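Local coordinates for AGR_C_4470p (Agrobacterium tumefaciens str. C58, PDB 2HQV), which is of unknown function but belongs to the ChuX/HutX family of haem-utilisation proteins and may therefore bind or handle haem, at residues A[64-69]-A[131-136]; A[51-56]-A[148-153]; A[144-149]-A[159-164]. One frame throughout, in Å; residues are numbered along the deposited sequence.

Interaction 1: residues A[64-69]-A[131-136]; sequences AVSAPA and AITFVD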
# COMPACT_ATOMS: atom_id res chain seq x y z
N ALA A 64 -3.64 14.51 -18.15
CA ALA A 64 -3.58 13.07 -17.94
C ALA A 64 -3.30 12.38 -19.27
O ALA A 64 -4.21 12.14 -20.06
CB ALA A 64 -4.89 12.57 -17.34
N VAL A 65 -2.03 12.06 -19.51
CA VAL A 65 -1.63 11.41 -20.75
C VAL A 65 -1.23 9.98 -20.42
O VAL A 65 -0.34 9.76 -19.60
CB VAL A 65 -0.41 12.13 -21.39
CG1 VAL A 65 -0.03 11.45 -22.70
CG2 VAL A 65 -0.74 13.60 -21.62
N SER A 66 -1.91 9.02 -21.05
CA SER A 66 -1.64 7.61 -20.81
C SER A 66 -0.81 6.91 -21.89
O SER A 66 -0.92 7.23 -23.07
CB SER A 66 -2.96 6.84 -20.65
OG SER A 66 -3.70 7.30 -19.53
N ALA A 67 0.01 5.96 -21.45
CA ALA A 67 0.83 5.17 -22.34
C ALA A 67 0.29 3.75 -22.18
O ALA A 67 -0.31 3.43 -21.15
CB ALA A 67 2.30 5.22 -21.91
N PRO A 68 0.47 2.89 -23.20
CA PRO A 68 -0.03 1.51 -23.09
C PRO A 68 0.78 0.69 -22.08
O PRO A 68 1.98 0.90 -21.91
CB PRO A 68 0.09 1.00 -24.52
CG PRO A 68 1.29 1.75 -25.05
CD PRO A 68 1.06 3.14 -24.52
N ALA A 69 0.11 -0.24 -21.41
CA ALA A 69 0.74 -1.09 -20.41
C ALA A 69 2.04 -1.75 -20.87
O ALA A 69 2.94 -2.00 -20.06
CB ALA A 69 -0.24 -2.15 -19.93
N ALA A 131 -2.62 0.47 -17.68
CA ALA A 131 -2.19 1.72 -18.29
C ALA A 131 -1.21 2.44 -17.38
O ALA A 131 -1.10 2.13 -16.20
CB ALA A 131 -3.41 2.61 -18.55
N ILE A 132 -0.48 3.39 -17.95
CA ILE A 132 0.47 4.19 -17.19
C ILE A 132 0.13 5.62 -17.58
O ILE A 132 0.30 6.01 -18.73
CB ILE A 132 1.92 3.85 -17.59
CG1 ILE A 132 2.19 2.37 -17.29
CG2 ILE A 132 2.91 4.74 -16.81
CD1 ILE A 132 3.45 1.84 -17.89
N THR A 133 -0.39 6.38 -16.62
CA THR A 133 -0.82 7.75 -16.88
C THR A 133 0.04 8.83 -16.24
O THR A 133 0.25 8.83 -15.02
CB THR A 133 -2.26 7.96 -16.39
OG1 THR A 133 -3.08 6.90 -16.89
CG2 THR A 133 -2.80 9.32 -16.88
N PHE A 134 0.52 9.75 -17.07
CA PHE A 134 1.34 10.86 -16.62
C PHE A 134 0.39 11.99 -16.25
O PHE A 134 -0.30 12.54 -17.11
CB PHE A 134 2.29 11.31 -17.75
CG PHE A 134 3.26 10.25 -18.17
CD1 PHE A 134 2.84 9.17 -18.94
CD2 PHE A 134 4.59 10.32 -17.78
CE1 PHE A 134 3.74 8.17 -19.32
CE2 PHE A 134 5.50 9.33 -18.14
CZ PHE A 134 5.08 8.25 -18.91
N VAL A 135 0.35 12.31 -14.95
CA VAL A 135 -0.55 13.35 -14.44
C VAL A 135 0.21 14.63 -14.13
O VAL A 135 1.12 14.65 -13.30
CB VAL A 135 -1.28 12.83 -13.19
CG1 VAL A 135 -2.29 13.85 -12.69
CG2 VAL A 135 -1.98 11.50 -13.51
N ASP A 136 -0.18 15.71 -14.81
CA ASP A 136 0.45 17.01 -14.66
C ASP A 136 -0.67 18.01 -14.38
O ASP A 136 -1.34 18.48 -15.29
CB ASP A 136 1.17 17.37 -15.98
CG ASP A 136 1.84 18.73 -15.95
OD1 ASP A 136 1.58 19.52 -15.01
OD2 ASP A 136 2.63 19.01 -16.88
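Val65 and Phe134 form a hydrogen-bonded pair where strand 64-68, outermost within this chain in the six-stranded antiparallel sheet, runs against strand 129-139. Their backbones exchange two bonds, and Ala67 and Ile132 repeat the pattern two residues further along, with Ala67 N 2.7 Å from Ile132 O and Ile132 N 3.2 Å from Ala67 O.

Between these rungs sits the non-hydrogen-bonded pair Ser66 and Thr133, whose CA atoms come within 4.0 Å. Here the side chains supply the polar link: Ser66 OG and Thr133 OG1 are hydrogen-bonded at 2.7 Å. Both oxygens lie anti to their own carbonyl carbons (chi1 -62° and -49°). Thr133 keeps its methyl for apolar contact, CG2 lying 3.9 Å from Ala64 CB. The face bearing Ala64, Ser66 and Thr133 is the one on which Leu56 and Met150 also touch Thr133.

The opposite face is apolar. Val65, Ala67, Ile132 and Phe134 point there, beneath helices 172-185 and 72-79, and the ring of Phe134 meets that of Phe185. The methyl of Ala67 reaches the rim of the Phe134 ring at CE1.

Val65 O is met from three directions: by Phe134 N at 2.7 Å, by the CA-H of Thr133, and by the edge of the Phe134 ring, in whose plane it lies, 3.3 Å from CD1.

Interaction 2: residues A[51-56]-A[148-153]; sequences APAEIL and WFMNAA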
# COMPACT_ATOMS: atom_id res chain seq x y z
N ALA A 51 -14.50 5.31 -10.39
CA ALA A 51 -13.07 5.05 -10.31
C ALA A 51 -12.13 6.21 -10.67
O ALA A 51 -12.41 7.01 -11.56
CB ALA A 51 -12.73 3.84 -11.19
N PRO A 52 -10.97 6.27 -9.99
CA PRO A 52 -9.96 7.31 -10.22
C PRO A 52 -9.67 7.55 -11.70
O PRO A 52 -9.58 8.70 -12.13
CB PRO A 52 -8.75 6.77 -9.46
CG PRO A 52 -9.40 6.12 -8.27
CD PRO A 52 -10.55 5.36 -8.91
N ALA A 53 -9.54 6.48 -12.48
CA ALA A 53 -9.26 6.62 -13.91
C ALA A 53 -10.36 7.39 -14.64
O ALA A 53 -10.14 7.93 -15.72
CB ALA A 53 -9.09 5.24 -14.55
N GLU A 54 -11.54 7.44 -14.04
CA GLU A 54 -12.66 8.15 -14.66
C GLU A 54 -12.57 9.65 -14.39
O GLU A 54 -13.02 10.46 -15.20
CB GLU A 54 -13.99 7.58 -14.15
CG GLU A 54 -14.18 6.11 -14.52
CD GLU A 54 -15.47 5.52 -13.99
OE1 GLU A 54 -16.55 6.06 -14.33
OE2 GLU A 54 -15.42 4.52 -13.25
N ILE A 55 -11.96 10.01 -13.26
CA ILE A 55 -11.79 11.42 -12.91
C ILE A 55 -10.59 11.93 -13.70
O ILE A 55 -10.54 13.10 -14.11
CB ILE A 55 -11.56 11.56 -11.38
CG1 ILE A 55 -11.93 12.97 -10.92
CG2 ILE A 55 -10.11 11.25 -11.03
CD1 ILE A 55 -10.96 14.04 -11.35
N LEU A 56 -9.62 11.05 -13.94
CA LEU A 56 -8.43 11.37 -14.71
C LEU A 56 -8.83 11.69 -16.15
O LEU A 56 -8.35 12.66 -16.74
CB LEU A 56 -7.45 10.19 -14.67
CG LEU A 56 -6.15 10.32 -13.87
CD1 LEU A 56 -6.41 10.86 -12.48
CD2 LEU A 56 -5.47 8.95 -13.81
N TRP A 148 1.37 7.55 -12.85
CA TRP A 148 0.44 6.60 -12.26
C TRP A 148 0.39 5.26 -13.00
O TRP A 148 0.02 5.22 -14.18
CB TRP A 148 -0.97 7.18 -12.25
CG TRP A 148 -1.17 8.39 -11.38
CD1 TRP A 148 -0.27 9.40 -11.14
CD2 TRP A 148 -2.36 8.75 -10.66
NE1 TRP A 148 -0.83 10.36 -10.33
CE2 TRP A 148 -2.11 9.98 -10.01
CE3 TRP A 148 -3.61 8.13 -10.50
CZ2 TRP A 148 -3.08 10.62 -9.23
CZ3 TRP A 148 -4.57 8.77 -9.71
CH2 TRP A 148 -4.30 10.00 -9.08
N PHE A 149 0.75 4.18 -12.33
CA PHE A 149 0.65 2.87 -12.95
C PHE A 149 -0.74 2.38 -12.55
O PHE A 149 -1.00 2.10 -11.38
CB PHE A 149 1.76 1.94 -12.43
CG PHE A 149 3.11 2.25 -13.03
CD1 PHE A 149 3.72 3.47 -12.79
CD2 PHE A 149 3.73 1.34 -13.88
CE1 PHE A 149 4.94 3.80 -13.39
CE2 PHE A 149 4.95 1.65 -14.49
CZ PHE A 149 5.55 2.88 -14.24
N MSE A 150 -1.65 2.33 -13.53
CA MSE A 150 -3.04 1.93 -13.30
C MSE A 150 -3.30 0.43 -13.43
O MSE A 150 -2.65 -0.26 -14.21
CB MSE A 150 -3.96 2.63 -14.29
CG MSE A 150 -3.68 4.11 -14.53
SE MSE A 150 -3.90 5.16 -12.93
CE MSE A 150 -5.77 4.78 -12.52
N ASN A 151 -4.26 -0.07 -12.66
CA ASN A 151 -4.64 -1.47 -12.73
C ASN A 151 -5.89 -1.58 -13.62
O ASN A 151 -6.40 -0.57 -14.11
CB ASN A 151 -4.92 -2.06 -11.34
CG ASN A 151 -5.99 -1.28 -10.58
OD1 ASN A 151 -6.99 -0.86 -11.14
ND2 ASN A 151 -5.77 -1.12 -9.28
N ALA A 152 -6.39 -2.79 -13.82
CA ALA A 152 -7.56 -3.01 -14.65
C ALA A 152 -8.83 -2.39 -14.07
O ALA A 152 -9.79 -2.12 -14.79
CB ALA A 152 -7.77 -4.51 -14.90
N ALA A 153 -8.83 -2.14 -12.76
CA ALA A 153 -9.99 -1.55 -12.11
C ALA A 153 -10.00 -0.02 -12.10
O ALA A 153 -10.82 0.60 -11.43
CB ALA A 153 -10.11 -2.08 -10.69
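The indole of Trp148 presents one face to Leu56, whose CD1 lies over that face near the rim of the six-membered ring, 3.9 Å from CZ3, while CD2 approaches CE3 from the same side. Lys159 occupies the opposite face. At the edge, in the ring plane, the selenium of Met150, a selenomethionine, packs against the indole with SE 3.8 Å from CE3; the polar corner, NE1, is engaged by Ser146 on the same strand. The ring is thus bounded on both faces and at two places on its rim.

Leu56 belongs to the short helix 52-56, which lies on the face of the sheet that carries Trp148 and Met150. Besides the indole it meets Met150 tip to tip, CD2 standing 4.2 Å from SE. Its chi1 of -110° departs from the staggered positions. Met150 is folded rather than extended: bends at chi2 and chi3 (-62° and -59°) carry its CE over to Ala53 CB, 3.9 Å away.

Nearer the start of the helix, Ala51 CB rests 3.8 Å from Ala153 O. Here Glu54 OE2 accepts a hydrogen bond from Ala51 N at 3.1 Å, the donor standing above the carboxylate plane. Ala53 also has a backbone hydrogen bond to Gly154, and Asn151 ND2 bonds Asp93 OD2 of the second subunit.

Between the two segments themselves the side chains meet each other only through apolar groups, and Ala51 CB lies against a backbone carbonyl. The helix is therefore seated on the sheet by the shape fit of methyl, selenium and indole, and the one polar tie named is the Ala53-Gly154 backbone hydrogen bond just past residues 148-153.

Interaction 3: residues A[144-149]-A[159-164]; sequences SCSVWF and KIFVRR
Trp148 and Lys159 lie side by side across the beta hairpin formed by strands 142-151 and 156-161, two neighbouring antiparallel strands of the central sheet. Val147 and Ile160 make a hydrogen-bonded pair, with Val147 N 2.7 Å from Ile160 O and a return bond from Ile160 N to Val147 O. Beyond the flanking pair Ser146 and Phe161, Val162 N reaches Cys145 O in a nearly straight bond (173° at the hydrogen).

Aromatic contacts dominate the face bearing Ser146, Trp148, Lys159 and Phe161. The lysine chain, extended beyond CG, runs along the indole: CE stands 3.3 Å from the centroid of the six-membered ring of Trp148, a CH-pi contact, and NZ follows at 3.6 Å from that same centroid as a cation-pi partner. The face of the indole offers the ammonium a favourable electrostatic surface.

Phe161 is treated likewise by a serine. Ser146 CB sits over the centre of the Phe161 ring, 3.4 Å from its centroid, and Ser144 OG lies in the plane at the ring's edge, 3.4 Å from CE1. With chi1 at 54°, Ser146 OG is placed between its backbone N and carbonyl carbon, where it accepts Trp148 NE1 at 2.9 Å in the plane of the indole. One serine therefore packs on one ring and anchors the other.

The other face is aliphatic: Val147 and Ile160 meet through their CB atoms and both touch Met79 of helix 72-79. A water completes the Cys145-Val162 pair, accepting from Cys145 N at 3.0 Å and donating to Val162 O at 2.9 Å.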
# COMPACT_ATOMS: atom_id res chain seq x y z
N SER A 144 1.85 19.74 -9.93
CA SER A 144 2.27 18.44 -9.44
C SER A 144 2.44 17.51 -10.64
O SER A 144 1.58 17.44 -11.52
CB SER A 144 1.20 17.89 -8.49
OG SER A 144 1.40 16.52 -8.19
N CYS A 145 3.57 16.81 -10.69
CA CYS A 145 3.84 15.89 -11.79
C CYS A 145 4.12 14.49 -11.25
O CYS A 145 5.00 14.30 -10.42
CB CYS A 145 5.03 16.39 -12.60
SG CYS A 145 4.75 17.99 -13.42
N SER A 146 3.38 13.50 -11.74
CA SER A 146 3.56 12.13 -11.28
C SER A 146 3.22 11.12 -12.37
O SER A 146 2.57 11.45 -13.37
CB SER A 146 2.70 11.88 -10.04
OG SER A 146 1.34 12.22 -10.29
N VAL A 147 3.67 9.89 -12.17
CA VAL A 147 3.41 8.81 -13.12
C VAL A 147 2.60 7.75 -12.39
O VAL A 147 3.07 7.13 -11.43
CB VAL A 147 4.72 8.20 -13.65
CG1 VAL A 147 4.42 7.17 -14.73
CG2 VAL A 147 5.62 9.31 -14.20
N TRP A 148 1.37 7.55 -12.85
CA TRP A 148 0.44 6.60 -12.26
C TRP A 148 0.39 5.26 -13.00
O TRP A 148 0.02 5.22 -14.18
CB TRP A 148 -0.97 7.18 -12.25
CG TRP A 148 -1.17 8.39 -11.38
CD1 TRP A 148 -0.27 9.40 -11.14
CD2 TRP A 148 -2.36 8.75 -10.66
NE1 TRP A 148 -0.83 10.36 -10.33
CE2 TRP A 148 -2.11 9.98 -10.01
CE3 TRP A 148 -3.61 8.13 -10.50
CZ2 TRP A 148 -3.08 10.62 -9.23
CZ3 TRP A 148 -4.57 8.77 -9.71
CH2 TRP A 148 -4.30 10.00 -9.08
N PHE A 149 0.75 4.18 -12.33
CA PHE A 149 0.65 2.87 -12.95
C PHE A 149 -0.74 2.38 -12.55
O PHE A 149 -1.00 2.10 -11.38
CB PHE A 149 1.76 1.94 -12.43
CG PHE A 149 3.11 2.25 -13.03
CD1 PHE A 149 3.72 3.47 -12.79
CD2 PHE A 149 3.73 1.34 -13.88
CE1 PHE A 149 4.94 3.80 -13.39
CE2 PHE A 149 4.95 1.65 -14.49
CZ PHE A 149 5.55 2.88 -14.24
N LYS A 159 2.26 5.36 -7.41
CA LYS A 159 2.54 6.59 -8.14
C LYS A 159 3.98 7.04 -7.92
O LYS A 159 4.51 6.91 -6.83
CB LYS A 159 1.62 7.71 -7.63
CG LYS A 159 0.13 7.41 -7.71
CD LYS A 159 -0.70 8.45 -6.96
CE LYS A 159 -2.19 8.10 -7.02
NZ LYS A 159 -3.05 9.08 -6.28
N ILE A 160 4.61 7.56 -8.96
CA ILE A 160 5.98 8.06 -8.83
C ILE A 160 5.88 9.57 -9.03
O ILE A 160 5.44 10.03 -10.09
CB ILE A 160 6.92 7.48 -9.92
CG1 ILE A 160 6.92 5.95 -9.88
CG2 ILE A 160 8.33 8.04 -9.73
CD1 ILE A 160 7.43 5.35 -8.58
N PHE A 161 6.26 10.33 -8.02
CA PHE A 161 6.21 11.78 -8.08
C PHE A 161 7.56 12.42 -8.33
O PHE A 161 8.59 11.94 -7.87
CB PHE A 161 5.65 12.35 -6.78
CG PHE A 161 4.16 12.33 -6.70
CD1 PHE A 161 3.43 13.46 -7.02
CD2 PHE A 161 3.48 11.17 -6.35
CE1 PHE A 161 2.03 13.45 -6.99
CE2 PHE A 161 2.08 11.14 -6.31
CZ PHE A 161 1.36 12.28 -6.63
N VAL A 162 7.54 13.53 -9.08
CA VAL A 162 8.75 14.30 -9.34
C VAL A 162 8.99 15.05 -8.02
O VAL A 162 8.05 15.58 -7.43
CB VAL A 162 8.52 15.30 -10.49
CG1 VAL A 162 9.67 16.29 -10.57
CG2 VAL A 162 8.40 14.55 -11.81
N ARG A 163 10.23 15.08 -7.57
CA ARG A 163 10.56 15.76 -6.31
C ARG A 163 10.66 17.27 -6.42
O ARG A 163 10.70 17.83 -7.51
CB ARG A 163 11.88 15.21 -5.75
CG ARG A 163 11.85 13.72 -5.47
CD ARG A 163 10.84 13.37 -4.40
NE ARG A 163 11.25 13.83 -3.07
CZ ARG A 163 12.35 13.42 -2.45
NH1 ARG A 163 13.14 12.53 -3.04
NH2 ARG A 163 12.65 13.87 -1.24
N ARG A 164 10.70 17.92 -5.26
CA ARG A 164 10.82 19.37 -5.16
C ARG A 164 12.14 19.69 -4.46
O ARG A 164 12.66 18.87 -3.69
CB ARG A 164 9.66 19.93 -4.35
CG ARG A 164 8.32 19.79 -5.04
CD ARG A 164 7.17 20.07 -4.10
NE ARG A 164 5.88 19.90 -4.76
CZ ARG A 164 5.38 20.73 -5.67
NH1 ARG A 164 6.07 21.81 -6.03
NH2 ARG A 164 4.21 20.48 -6.23
O HOH W 1 5.46 16.46 -8.35

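How the interactions relate
From the N terminus, helix 52-56 opens interaction 2, and strand 64-68 follows to open interaction 1. The chain passes through helix 72-79 and the strands from 85-90 to 123-124 before strand 129-139 returns to close interaction 1. Strand 142-151 then closes interaction 2, so the loop of interaction 1 lies wholly within that of interaction 2. Interaction 3 is a local hairpin that starts on the strand where interaction 2 ends, sharing Trp148 and Phe149 with it. Interaction 1 joins 64-68 to 129-139, interaction 3 joins 142-151 to 156-161, bonds such as Thr133 N to Trp148 O knit the two pairs together, and interaction 2 lays the short helix over one face.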